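Local coordinates for protein flavodoxin (Streptococcus pneumoniae serotype 4, PDB 5LJL) that binds FMN and probably serves as a low-potential electron donor to a number of redox enzymes, at residues 5-10 with 34-39; 21-26 with 134-139; 84-89 with 105-110. All blocks are in the same frame, centred on the assembly; numbering follows the deposited sequence.

Contact 1: residues 5-10 with 34-39; sequences AKIVFA and VDVDEC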
loop_
_atom_site.group_PDB
_atom_site.type_symbol
_atom_site.label_atom_id
_atom_site.label_comp_id
_atom_site.label_asym_id
_atom_site.label_seq_id
_atom_site.Cartn_x
_atom_site.Cartn_y
_atom_site.Cartn_z
ATOM N N ALA A 5 -11.941 -0.659 1.909
ATOM C CA ALA A 5 -10.509 -0.544 1.567
ATOM C C ALA A 5 -9.823 -1.883 1.961
ATOM O O ALA A 5 -10.066 -2.397 3.062
ATOM C CB ALA A 5 -9.893 0.589 2.305
ATOM N N LYS A 6 -8.988 -2.443 1.061
ATOM C CA LYS A 6 -8.142 -3.654 1.344
ATOM C C LYS A 6 -6.696 -3.182 1.316
ATOM O O LYS A 6 -6.269 -2.589 0.309
ATOM C CB LYS A 6 -8.438 -4.753 0.360
ATOM C CG LYS A 6 -9.760 -5.485 0.613
ATOM C CD LYS A 6 -10.001 -6.547 -0.457
ATOM C CE LYS A 6 -11.225 -7.441 -0.281
ATOM N NZ LYS A 6 -11.156 -8.192 0.956
ATOM N N ILE A 7 -6.026 -3.294 2.449
ATOM C CA ILE A 7 -4.610 -2.942 2.587
ATOM C C ILE A 7 -3.804 -4.233 2.675
ATOM O O ILE A 7 -4.091 -5.103 3.561
ATOM C CB ILE A 7 -4.390 -2.055 3.863
ATOM C CG1 ILE A 7 -5.213 -0.767 3.809
ATOM C CG2 ILE A 7 -2.902 -1.767 4.135
ATOM C CD1 ILE A 7 -5.164 0.048 5.108
ATOM N N VAL A 8 -2.831 -4.399 1.787
ATOM C CA VAL A 8 -1.979 -5.604 1.783
ATOM C C VAL A 8 -0.580 -5.159 2.083
ATOM O O VAL A 8 -0.066 -4.246 1.403
ATOM C CB VAL A 8 -2.098 -6.355 0.451
ATOM C CG1 VAL A 8 -1.209 -7.607 0.472
ATOM C CG2 VAL A 8 -3.554 -6.689 0.185
ATOM N N PHE A 9 0.060 -5.793 3.054
ATOM C CA PHE A 9 1.385 -5.384 3.481
ATOM C C PHE A 9 2.421 -6.519 3.448
ATOM O O PHE A 9 2.067 -7.725 3.502
ATOM C CB PHE A 9 1.398 -4.713 4.874
ATOM C CG PHE A 9 1.140 -5.644 6.024
ATOM C CD1 PHE A 9 2.179 -6.380 6.577
ATOM C CD2 PHE A 9 -0.153 -5.782 6.526
ATOM C CE1 PHE A 9 1.917 -7.237 7.650
ATOM C CE2 PHE A 9 -0.427 -6.634 7.589
ATOM C CZ PHE A 9 0.614 -7.365 8.124
ATOM N N ALA A 10 3.671 -6.133 3.321
ATOM C CA ALA A 10 4.819 -6.998 3.579
ATOM C C ALA A 10 5.701 -6.233 4.585
ATOM O O ALA A 10 5.922 -5.022 4.407
ATOM C CB ALA A 10 5.566 -7.271 2.304
ATOM N N VAL A 34 -12.372 -1.692 6.626
ATOM C CA VAL A 34 -11.012 -1.966 6.153
ATOM C C VAL A 34 -10.511 -3.349 6.532
ATOM O O VAL A 34 -10.674 -3.783 7.700
ATOM C CB VAL A 34 -10.019 -0.767 6.237
ATOM C CG1 VAL A 34 -10.610 0.552 6.717
ATOM C CG2 VAL A 34 -8.545 -1.061 6.552
ATOM N N ASP A 35 -9.959 -4.033 5.535
ATOM C CA ASP A 35 -9.205 -5.272 5.770
ATOM C C ASP A 35 -7.709 -4.949 5.708
ATOM O O ASP A 35 -7.308 -4.236 4.784
ATOM C CB ASP A 35 -9.528 -6.276 4.672
ATOM C CG ASP A 35 -10.987 -6.661 4.623
ATOM O OD1 ASP A 35 -11.653 -6.653 5.690
ATOM O OD2 ASP A 35 -11.469 -6.926 3.516
ATOM N N VAL A 36 -6.891 -5.484 6.617
ATOM C CA VAL A 36 -5.430 -5.285 6.659
ATOM C C VAL A 36 -4.849 -6.700 6.736
ATOM O O VAL A 36 -5.110 -7.448 7.699
ATOM C CB VAL A 36 -4.970 -4.472 7.896
ATOM C CG1 VAL A 36 -3.459 -4.230 7.934
ATOM C CG2 VAL A 36 -5.707 -3.136 7.988
ATOM N N ASP A 37 -4.128 -7.098 5.706
ATOM C CA ASP A 37 -3.616 -8.475 5.640
ATOM C C ASP A 37 -2.192 -8.507 5.138
ATOM O O ASP A 37 -1.827 -7.750 4.248
ATOM C CB ASP A 37 -4.472 -9.272 4.689
ATOM C CG ASP A 37 -5.882 -9.451 5.175
ATOM O OD1 ASP A 37 -6.125 -10.322 6.044
ATOM O OD2 ASP A 37 -6.761 -8.717 4.729
ATOM N N GLU A 38 -1.386 -9.431 5.691
ATOM C CA GLU A 38 -0.071 -9.704 5.134
ATOM C C GLU A 38 -0.237 -10.370 3.819
ATOM O O GLU A 38 -1.239 -11.111 3.618
ATOM C CB GLU A 38 0.758 -10.553 6.089
ATOM C CG GLU A 38 2.225 -10.503 5.756
ATOM C CD GLU A 38 3.042 -11.540 6.501
ATOM O OE1 GLU A 38 2.454 -12.308 7.325
ATOM O OE2 GLU A 38 4.278 -11.594 6.224
ATOM N N CYS A 39 0.654 -10.033 2.883
ATOM C CA CYS A 39 0.556 -10.513 1.527
ATOM C C CYS A 39 0.539 -12.030 1.373
ATOM O O CYS A 39 -0.084 -12.491 0.418
ATOM C CB CYS A 39 1.656 -9.901 0.661
ATOM S SG CYS A 39 3.338 -10.397 1.069
HETATM O O HOH W 1 -6.280 -6.916 2.723
#

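Contact 2: residues 21-26 with 134-139; sequences DIVADK and ERLEQF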
loop_
_atom_site.group_PDB
_atom_site.type_symbol
_atom_site.label_atom_id
_atom_site.label_comp_id
_atom_site.label_asym_id
_atom_site.label_seq_id
_atom_site.Cartn_x
_atom_site.Cartn_y
_atom_site.Cartn_z
ATOM N N ASP A 21 -0.993 -0.059 9.410
ATOM C CA ASP A 21 -1.917 0.128 10.526
ATOM C C ASP A 21 -2.333 1.575 10.779
ATOM O O ASP A 21 -3.539 1.805 11.086
ATOM C CB ASP A 21 -1.343 -0.539 11.786
ATOM C CG ASP A 21 -1.396 -2.056 11.732
ATOM O OD1 ASP A 21 -2.229 -2.685 10.983
ATOM O OD2 ASP A 21 -0.583 -2.632 12.521
ATOM N N ILE A 22 -1.404 2.514 10.611
ATOM C CA ILE A 22 -1.738 3.920 10.705
ATOM C C ILE A 22 -2.778 4.314 9.652
ATOM O O ILE A 22 -3.717 5.084 9.936
ATOM C CB ILE A 22 -0.469 4.785 10.613
ATOM C CG1 ILE A 22 0.389 4.568 11.847
ATOM C CG2 ILE A 22 -0.725 6.263 10.323
ATOM C CD1 ILE A 22 1.850 4.855 11.633
ATOM N N VAL A 23 -2.536 3.875 8.410
ATOM C CA VAL A 23 -3.475 4.184 7.339
ATOM C C VAL A 23 -4.847 3.560 7.588
ATOM O O VAL A 23 -5.859 4.252 7.488
ATOM C CB VAL A 23 -2.899 3.713 5.982
ATOM C CG1 VAL A 23 -3.924 3.868 4.875
ATOM C CG2 VAL A 23 -1.596 4.491 5.655
ATOM N N ALA A 24 -4.870 2.271 7.984
ATOM C CA ALA A 24 -6.084 1.544 8.294
ATOM C C ALA A 24 -6.876 2.251 9.372
ATOM O O ALA A 24 -8.070 2.360 9.225
ATOM C CB ALA A 24 -5.784 0.155 8.796
ATOM N N ASP A 25 -6.192 2.708 10.424
ATOM C CA ASP A 25 -6.865 3.338 11.559
ATOM C C ASP A 25 -7.533 4.646 11.152
ATOM O O ASP A 25 -8.697 4.918 11.597
ATOM C CB ASP A 25 -5.939 3.467 12.734
ATOM C CG ASP A 25 -5.644 2.117 13.386
ATOM O OD1 ASP A 25 -6.349 1.113 13.070
ATOM O OD2 ASP A 25 -4.724 2.117 14.195
ATOM N N LYS A 26 -6.890 5.441 10.291
ATOM C CA LYS A 26 -7.531 6.714 9.873
ATOM C C LYS A 26 -8.760 6.361 9.001
ATOM O O LYS A 26 -9.841 6.930 9.156
ATOM C CB LYS A 26 -6.528 7.665 9.231
ATOM C CG LYS A 26 -7.131 8.931 8.593
ATOM C CD LYS A 26 -7.843 9.799 9.593
ATOM C CE LYS A 26 -6.828 10.466 10.574
ATOM N NZ LYS A 26 -7.473 11.464 11.503
ATOM N N GLU A 134 1.497 12.042 10.081
ATOM C CA GLU A 134 0.699 13.116 9.424
ATOM C C GLU A 134 0.574 12.889 7.897
ATOM O O GLU A 134 -0.501 13.010 7.347
ATOM C CB GLU A 134 1.292 14.503 9.716
ATOM C CG GLU A 134 0.699 15.716 9.014
ATOM C CD GLU A 134 -0.789 15.947 9.279
ATOM O OE1 GLU A 134 -1.444 16.616 8.460
ATOM O OE2 GLU A 134 -1.334 15.478 10.265
ATOM N N ARG A 135 1.669 12.567 7.230
ATOM C CA ARG A 135 1.650 12.360 5.789
ATOM C C ARG A 135 0.739 11.159 5.455
ATOM O O ARG A 135 -0.046 11.160 4.484
ATOM C CB ARG A 135 3.048 12.177 5.197
ATOM C CG ARG A 135 3.794 13.495 4.941
ATOM C CD ARG A 135 5.215 13.309 4.357
ATOM N NE ARG A 135 5.671 14.628 3.880
ATOM C CZ ARG A 135 6.213 15.601 4.642
ATOM N NH1 ARG A 135 6.475 15.399 5.946
ATOM N NH2 ARG A 135 6.509 16.798 4.100
ATOM N N LEU A 136 0.897 10.086 6.222
ATOM C CA LEU A 136 0.048 8.920 6.038
ATOM C C LEU A 136 -1.409 9.225 6.265
ATOM O O LEU A 136 -2.346 8.661 5.610
ATOM C CB LEU A 136 0.488 7.803 6.982
ATOM C CG LEU A 136 1.828 7.158 6.672
ATOM C CD1 LEU A 136 2.422 6.403 7.862
ATOM C CD2 LEU A 136 1.806 6.291 5.410
ATOM N N GLU A 137 -1.672 10.013 7.297
ATOM C CA GLU A 137 -3.072 10.442 7.563
ATOM C C GLU A 137 -3.655 11.302 6.430
ATOM O O GLU A 137 -4.805 11.053 5.993
ATOM C CB GLU A 137 -3.198 11.113 8.935
ATOM C CG GLU A 137 -3.072 10.091 10.108
ATOM C CD GLU A 137 -3.105 10.784 11.458
ATOM O OE1 GLU A 137 -3.087 12.024 11.502
ATOM O OE2 GLU A 137 -3.225 10.051 12.449
ATOM N N GLN A 138 -2.866 12.197 5.845
ATOM C CA GLN A 138 -3.336 12.997 4.725
ATOM C C GLN A 138 -3.615 12.138 3.492
ATOM O O GLN A 138 -4.630 12.345 2.795
ATOM C CB GLN A 138 -2.396 14.115 4.389
ATOM C CG GLN A 138 -2.254 15.158 5.504
ATOM C CD GLN A 138 -1.049 16.017 5.244
ATOM O OE1 GLN A 138 0.056 15.546 5.008
ATOM N NE2 GLN A 138 -1.263 17.306 5.294
ATOM N N PHE A 139 -2.730 11.153 3.258
ATOM C CA PHE A 139 -2.966 10.106 2.204
ATOM C C PHE A 139 -4.303 9.398 2.396
ATOM O O PHE A 139 -5.094 9.311 1.477
ATOM C CB PHE A 139 -1.747 9.162 2.292
ATOM C CG PHE A 139 -1.840 7.884 1.536
ATOM C CD1 PHE A 139 -1.351 7.752 0.243
ATOM C CD2 PHE A 139 -2.369 6.763 2.151
ATOM C CE1 PHE A 139 -1.376 6.512 -0.390
ATOM C CE2 PHE A 139 -2.414 5.556 1.500
ATOM C CZ PHE A 139 -1.905 5.425 0.220
HETATM O O HOH W 2 -4.121 6.693 12.095
#

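Contact 3: residues 84-89 with 105-110; sequences KIYGVV and DFDRVF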
loop_
_atom_site.group_PDB
_atom_site.type_symbol
_atom_site.label_atom_id
_atom_site.label_comp_id
_atom_site.label_asym_id
_atom_site.label_seq_id
_atom_site.Cartn_x
_atom_site.Cartn_y
_atom_site.Cartn_z
ATOM N N LYS A 84 -11.181 1.128 -9.766
ATOM C CA LYS A 84 -10.691 1.079 -8.398
ATOM C C LYS A 84 -9.729 2.271 -8.191
ATOM O O LYS A 84 -9.064 2.674 -9.119
ATOM C CB LYS A 84 -9.919 -0.218 -8.115
ATOM C CG LYS A 84 -10.579 -1.558 -8.531
ATOM C CD LYS A 84 -11.808 -1.834 -7.764
ATOM C CE LYS A 84 -12.465 -3.168 -8.122
ATOM N NZ LYS A 84 -13.847 -3.221 -7.587
ATOM N N ILE A 85 -9.675 2.773 -6.975
ATOM C CA ILE A 85 -8.733 3.814 -6.514
ATOM C C ILE A 85 -7.593 3.060 -5.799
ATOM O O ILE A 85 -7.876 2.121 -4.985
ATOM C CB ILE A 85 -9.407 4.777 -5.510
ATOM C CG1 ILE A 85 -10.700 5.408 -6.049
ATOM C CG2 ILE A 85 -8.444 5.894 -4.985
ATOM C CD1 ILE A 85 -10.657 5.766 -7.468
ATOM N N TYR A 86 -6.330 3.459 -6.030
ATOM C CA TYR A 86 -5.257 2.805 -5.292
ATOM C C TYR A 86 -4.330 3.840 -4.625
ATOM O O TYR A 86 -4.293 4.996 -4.997
ATOM C CB TYR A 86 -4.418 1.884 -6.203
ATOM C CG TYR A 86 -3.441 2.596 -7.132
ATOM C CD1 TYR A 86 -2.129 2.864 -6.742
ATOM C CD2 TYR A 86 -3.803 2.896 -8.438
ATOM C CE1 TYR A 86 -1.227 3.504 -7.614
ATOM C CE2 TYR A 86 -2.917 3.521 -9.326
ATOM C CZ TYR A 86 -1.621 3.787 -8.928
ATOM O OH TYR A 86 -0.768 4.438 -9.797
ATOM N N GLY A 87 -3.529 3.332 -3.718
ATOM C CA GLY A 87 -2.374 4.042 -3.216
ATOM C C GLY A 87 -1.312 3.084 -2.744
ATOM O O GLY A 87 -1.584 1.876 -2.498
ATOM N N VAL A 88 -0.110 3.613 -2.614
ATOM C CA VAL A 88 1.052 2.795 -2.223
ATOM C C VAL A 88 1.886 3.535 -1.187
ATOM O O VAL A 88 2.150 4.751 -1.310
ATOM C CB VAL A 88 1.970 2.376 -3.408
ATOM C CG1 VAL A 88 2.972 1.306 -3.025
ATOM C CG2 VAL A 88 1.128 1.858 -4.543
ATOM N N VAL A 89 2.237 2.824 -0.126
ATOM C CA VAL A 89 3.126 3.367 0.902
ATOM C C VAL A 89 4.250 2.393 1.253
ATOM O O VAL A 89 4.139 1.198 0.946
ATOM C CB VAL A 89 2.304 3.716 2.196
ATOM C CG1 VAL A 89 1.200 4.700 1.883
ATOM C CG2 VAL A 89 1.828 2.426 2.931
ATOM N N ASP A 105 7.759 0.559 -7.745
ATOM C CA ASP A 105 7.405 -0.588 -8.591
ATOM C C ASP A 105 5.934 -0.988 -8.486
ATOM O O ASP A 105 5.302 -1.320 -9.485
ATOM C CB ASP A 105 8.284 -1.768 -8.238
ATOM C CG ASP A 105 9.754 -1.537 -8.570
ATOM O OD1 ASP A 105 10.092 -0.595 -9.316
ATOM O OD2 ASP A 105 10.509 -2.279 -7.962
ATOM N N PHE A 106 5.391 -0.931 -7.269
ATOM C CA PHE A 106 3.953 -1.243 -7.055
ATOM C C PHE A 106 3.069 -0.120 -7.595
ATOM O O PHE A 106 1.945 -0.399 -8.088
ATOM C CB PHE A 106 3.639 -1.582 -5.596
ATOM C CG PHE A 106 3.681 -3.040 -5.295
ATOM C CD1 PHE A 106 2.614 -3.837 -5.689
ATOM C CD2 PHE A 106 4.769 -3.651 -4.721
ATOM C CE1 PHE A 106 2.612 -5.212 -5.403
ATOM C CE2 PHE A 106 4.786 -5.006 -4.435
ATOM C CZ PHE A 106 3.698 -5.818 -4.785
ATOM N N ASP A 107 3.523 1.142 -7.521
ATOM C CA ASP A 107 2.776 2.247 -8.172
ATOM C C ASP A 107 2.598 1.905 -9.664
ATOM O O ASP A 107 1.481 1.976 -10.215
ATOM C CB ASP A 107 3.516 3.561 -7.930
ATOM C CG ASP A 107 2.811 4.757 -8.494
ATOM O OD1 ASP A 107 1.694 4.691 -8.979
ATOM O OD2 ASP A 107 3.414 5.820 -8.371
ATOM N N ARG A 108 3.684 1.497 -10.335
ATOM C CA ARG A 108 3.634 1.206 -11.775
ATOM C C ARG A 108 2.774 0.022 -12.123
ATOM O O ARG A 108 2.011 0.074 -13.098
ATOM C CB ARG A 108 5.059 1.046 -12.335
ATOM C CG ARG A 108 5.859 2.321 -12.279
ATOM C CD ARG A 108 5.542 3.304 -13.421
ATOM N NE ARG A 108 6.616 4.345 -13.541
ATOM C CZ ARG A 108 7.091 4.909 -14.674
ATOM N NH1 ARG A 108 6.627 4.582 -15.884
ATOM N NH2 ARG A 108 8.072 5.812 -14.591
ATOM N N VAL A 109 2.857 -1.053 -11.352
ATOM C CA VAL A 109 2.010 -2.191 -11.593
ATOM C C VAL A 109 0.534 -1.856 -11.435
ATOM O O VAL A 109 -0.316 -2.305 -12.261
ATOM C CB VAL A 109 2.490 -3.482 -10.859
ATOM C CG1 VAL A 109 2.058 -3.493 -9.433
ATOM C CG2 VAL A 109 1.898 -4.709 -11.557
ATOM N N PHE A 110 0.181 -1.047 -10.417
ATOM C CA PHE A 110 -1.193 -0.578 -10.305
ATOM C C PHE A 110 -1.672 0.269 -11.541
ATOM O O PHE A 110 -2.802 0.033 -12.058
ATOM C CB PHE A 110 -1.412 0.214 -9.030
ATOM C CG PHE A 110 -1.790 -0.633 -7.837
ATOM C CD1 PHE A 110 -2.987 -1.340 -7.808
ATOM C CD2 PHE A 110 -1.019 -0.556 -6.684
ATOM C CE1 PHE A 110 -3.362 -2.029 -6.675
ATOM C CE2 PHE A 110 -1.432 -1.195 -5.498
ATOM C CZ PHE A 110 -2.594 -1.957 -5.512
#

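Contact 1: residues 5-10 with 34-39
Phe9 packs its ring face against Glu38 across two parallel strands. With CG held between its own backbone N and carbonyl carbon (chi1 71°), the Phe9 ring swings over the neighbouring strand, and Glu38 CA sits above its centre, 3.9 Å from the centroid, in a CH-pi contact. Val36 CG1 touches the same ring at Phe9 CE2, 3.9 Å away. On this closely packed face Ala24 of helix 15-29 covers Ile7 and Val36. Five backbone hydrogen bonds join the strands, the straightest being Ile7 N to Asp35 O (2.8 Å, 177° at the hydrogen). The other face is polar and partly exposed at Lys6, Asp35 and Asp37. There Lys6 and Asp35 run side by side, and the bend at the end of the lysine chain brings Lys6 NZ to the anti side of Asp35 OD2 at 2.9 Å, a salt bridge. A water donates to both Ile7 O and Asp37 OD2, giving that carbonyl a second partner besides Asp37 N. Buried Val8 is the apolar part of this face, its CG1 lying 3.7 Å from Cys39 CB, near Phe72. Strands 4-9 and 33-38, paired in parallel and connected by helix 15-29, form the first beta-alpha-beta unit of the flavodoxin fold.

Contact 2: residues 21-26 with 134-139
A chi1 of -68° sets Ile22 CG2 anti to its backbone N, and this methyl meets Leu136 CB at 3.9 Å, the two side chains crossing at about a right angle. In Leu136, CG lies anti to the carbonyl carbon (chi1 -69°), which carries its branches to two successive residues of the facing helix: CD1 to Ile22, and Leu136 CD2 to Val23 CG2 at 3.9 Å. The contact packs two helices of the flavodoxin fold, 15-29 and 130-146, side by side on one face of the parallel sheet; their local axes approach to 8.8 Å at 46°. Val23 CG1 points at the edge of the Phe139 ring, near its plane, meeting Phe139 CE2 at 4.1 Å. Below this apolar layer, Val23 rests on Ile7, and Phe139 on Val89 and Val122, joining the helix pair to the sheet. Toward solvent the contact becomes polar but forms no direct bond. Lys26, bent at its second and third torsions, crosses the Glu137 chain, with Lys26 CE 3.8 Å from Glu137 CG. Lys26 NZ stays beyond salt-bridge range, 4.4 Å from Glu137 OE1, while a water bonded to Ile22 O reaches Glu137 OE2 only weakly, at 3.5 Å.

Contact 3: residues 84-89 with 105-110
Tyr86 and Phe110 lie with their ring planes only 13° apart, yet slid so far past each other that the rings barely overlap. They belong to a beta-alpha-beta unit of the flavodoxin fold, in which helix 101-113 links strand 85-92 to strand 116-125 and packs nearly antiparallel to the first of these strands. The ring centroids are 4.7 Å apart, and each ring instead covers the other residue's CB. Phe110 CB stands almost exactly on the normal of the Tyr86 ring, 3.3 Å from its centroid, and Tyr86 CB sits over the Phe110 face in the same manner, 3.9 Å from that centroid. The two side chains thus slide past each other in opposite directions. Val88, on the same side of the strand as Tyr86, spans one turn of the helix, between Phe106 and Phe110. Its two methyls divide the work: Val88 CG1 reaches Phe106 CB at 3.9 Å, crossing that side chain at about a right angle, while Val88 CG2 approaches Phe110 CD2 obliquely, also at 3.9 Å. The Phe106 ring itself leads away, toward Val55 and Met69. Phe110 likewise packs on Ala53 and Val55 of the adjoining strand. Polar pairing occurs at the far end of the tyrosine. Asp107 has CG anti to its backbone N (chi1 -177°), which extends the carboxylate to the edge of the Tyr86 ring, the two planes turned 57° to each other. The other carboxylate oxygen, OD2, forms a salt bridge with Lys117, so both oxygens are engaged and the group is fixed from two directions. Tyr86 OH donates to Asp107 OD1 at 2.6 Å, arriving nearly along the C-O bond direction of that oxygen.

How the contacts relate
From the N terminus, strand 4-9 leads through helix 15-29 into strand 33-38, where contact 1 closes the first loop by pairing the two strands. Contact 2 opens within that loop, on helix 15-29, and closes only at helix 130-146, so contacts 1 and 2 cross along the chain. Contact 3 joins strand 85-92 to helix 101-113 and is nested within the long loop closed by contact 2, following contact 1 in series. Spatially, contact 2 bridges the others: helix 15-29 covers the strands of contact 1, and helix 130-146 reaches strand 85-92 of contact 3, where Phe139 touches Gly87. Contacts 1 and 3 do not touch, but both reach the same sheet, on opposite sides of the chain's centre.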